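Local coordinates for ABC-type transport system, sugar-family extracellular solute-binding protein (Peptoclostridium difficile 630, PDB 6HNI) that binds tyrosine, probably as the substrate-binding lipoprotein of an ABC-type transport system, and has adhesive properties, at residues A39-F44 / I61-A66. The protein carries 1 engineered substitution. Numbering follows the deposited sequence.
Sequences ATRTGF and IDFQNA. With EDO (1,2-ethanediol), chain C; EDO (1,2-ethanediol), chain E.
The guanidinium of Arg41 lies flat on one face of the Phe63 ring, the two planes only 15° apart and their centres 3.9 Å from each other, a stacked cation-pi pair. Arg41 NH2 sits above the middle of the ring, while Arg41 NH1 reaches back to Phe63 CG at 3.5 Å. At the guanidinium edge a 1,2-ethanediol, probably from the crystallisation liquor, takes two hydrogen bonds: Arg41 NH2 gives one to O1 of the diol at 3.0 Å and Arg41 NH1 a longer one to O2 of the diol at 3.3 Å. Arg41 leaves the helix with CG anti to the backbone N (chi1 -170°) and bends at chi2 (-86°), which carries the guanidinium over Phe63 although the CA atoms of Arg41 and Phe63 stay 9.4 Å apart. On the strand, Gln64 NE2 donates a nearly straight bond to Asp62 OD1 at 2.9 Å, and Asp62 OD2 forms a salt bridge with Lys85. The contact lies at the surface of the beta-alpha-beta unit, joining helix 35-50 to strand 59-65, an outermost strand of the parallel sheet; both side chains also touch Gln30 on neighbouring strand 24-30, while Gln64 meets Ile76 and Phe80 of helix 70-82.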
# COMPACT_ATOMS: atom_id res chain seq x y z
N ALA A 39 3.39 1.05 -9.16
CA ALA A 39 4.84 1.33 -9.00
C ALA A 39 5.60 0.06 -8.63
O ALA A 39 6.74 -0.19 -9.15
CB ALA A 39 5.09 2.44 -7.96
N THR A 40 5.03 -0.81 -7.81
CA THR A 40 5.74 -2.04 -7.46
C THR A 40 5.89 -2.92 -8.67
O THR A 40 6.95 -3.58 -8.78
CB THR A 40 5.13 -2.84 -6.30
OG1 THR A 40 3.90 -3.44 -6.72
CG2 THR A 40 4.89 -1.98 -5.10
N ARG A 41 4.89 -3.02 -9.51
CA ARG A 41 5.00 -3.85 -10.71
C ARG A 41 6.12 -3.30 -11.60
O ARG A 41 6.95 -4.08 -12.16
CB ARG A 41 3.65 -3.91 -11.44
CG ARG A 41 3.51 -4.91 -12.58
CD ARG A 41 4.02 -4.34 -13.86
NE ARG A 41 3.65 -5.13 -15.05
CZ ARG A 41 2.53 -5.03 -15.76
NH1 ARG A 41 2.38 -5.73 -16.87
NH2 ARG A 41 1.57 -4.19 -15.43
N THR A 42 6.14 -1.99 -11.78
CA THR A 42 7.16 -1.34 -12.60
C THR A 42 8.57 -1.69 -12.11
O THR A 42 9.46 -2.11 -12.91
CB THR A 42 6.94 0.18 -12.60
OG1 THR A 42 5.72 0.42 -13.29
CG2 THR A 42 8.06 0.93 -13.31
N GLY A 43 8.81 -1.54 -10.82
CA GLY A 43 10.13 -1.86 -10.24
C GLY A 43 10.49 -3.32 -10.36
O GLY A 43 11.68 -3.65 -10.68
N PHE A 44 9.55 -4.22 -10.13
CA PHE A 44 9.81 -5.65 -10.18
C PHE A 44 10.28 -6.03 -11.58
O PHE A 44 11.29 -6.75 -11.72
CB PHE A 44 8.53 -6.41 -9.84
CG PHE A 44 8.58 -7.90 -9.92
CD1 PHE A 44 8.86 -8.64 -8.81
CD2 PHE A 44 8.19 -8.58 -11.08
CE1 PHE A 44 8.87 -10.02 -8.84
CE2 PHE A 44 8.21 -9.97 -11.12
CZ PHE A 44 8.52 -10.69 -10.00
N ILE A 61 5.86 -13.40 -18.65
CA ILE A 61 5.10 -12.72 -17.58
C ILE A 61 3.61 -12.69 -17.98
O ILE A 61 3.26 -12.13 -19.01
CB ILE A 61 5.66 -11.31 -17.34
CG1 ILE A 61 7.14 -11.34 -16.92
CG2 ILE A 61 4.86 -10.61 -16.28
CD1 ILE A 61 7.76 -9.95 -16.76
N ASP A 62 2.75 -13.27 -17.12
CA ASP A 62 1.29 -13.28 -17.29
C ASP A 62 0.75 -12.32 -16.20
O ASP A 62 0.63 -12.69 -15.01
CB ASP A 62 0.81 -14.71 -17.06
CG ASP A 62 -0.68 -14.92 -17.19
OD1 ASP A 62 -1.42 -13.94 -17.42
OD2 ASP A 62 -1.10 -16.12 -17.07
N PHE A 63 0.49 -11.09 -16.61
CA PHE A 63 -0.05 -10.06 -15.70
C PHE A 63 -1.58 -10.11 -15.65
O PHE A 63 -2.26 -10.11 -16.71
CB PHE A 63 0.38 -8.68 -16.17
CG PHE A 63 -0.24 -7.56 -15.37
CD1 PHE A 63 0.23 -7.28 -14.09
CD2 PHE A 63 -1.29 -6.84 -15.86
CE1 PHE A 63 -0.34 -6.31 -13.29
CE2 PHE A 63 -1.91 -5.84 -15.06
CZ PHE A 63 -1.41 -5.58 -13.79
N GLN A 64 -2.10 -10.11 -14.43
CA GLN A 64 -3.56 -10.17 -14.19
C GLN A 64 -3.95 -9.17 -13.12
O GLN A 64 -3.41 -9.15 -12.01
CB GLN A 64 -4.01 -11.56 -13.75
CG GLN A 64 -3.74 -12.67 -14.75
CD GLN A 64 -4.65 -12.63 -15.96
OE1 GLN A 64 -5.81 -12.25 -15.83
NE2 GLN A 64 -4.18 -13.13 -17.12
N ASN A 65 -4.89 -8.31 -13.48
CA ASN A 65 -5.45 -7.26 -12.61
C ASN A 65 -6.87 -7.70 -12.22
O ASN A 65 -7.69 -8.00 -13.08
CB ASN A 65 -5.44 -5.96 -13.37
CG ASN A 65 -5.95 -4.76 -12.57
OD1 ASN A 65 -6.49 -4.86 -11.48
ND2 ASN A 65 -5.79 -3.58 -13.16
N ALA A 66 -7.13 -7.73 -10.92
CA ALA A 66 -8.47 -8.11 -10.40
C ALA A 66 -9.50 -6.99 -10.49
O ALA A 66 -10.65 -7.22 -10.16
CB ALA A 66 -8.38 -8.58 -8.99
C1 EDO C . -1.08 -3.80 -18.92
O1 EDO C . -0.42 -3.73 -17.64
C2 EDO C . -1.21 -5.26 -19.37
O2 EDO C . 0.04 -5.94 -19.19
C1 EDO E . -8.73 -0.46 -12.44
O1 EDO E . -7.61 -1.34 -12.12
C2 EDO E . -10.01 -0.76 -11.65
O2 EDO E . -11.13 -1.12 -12.46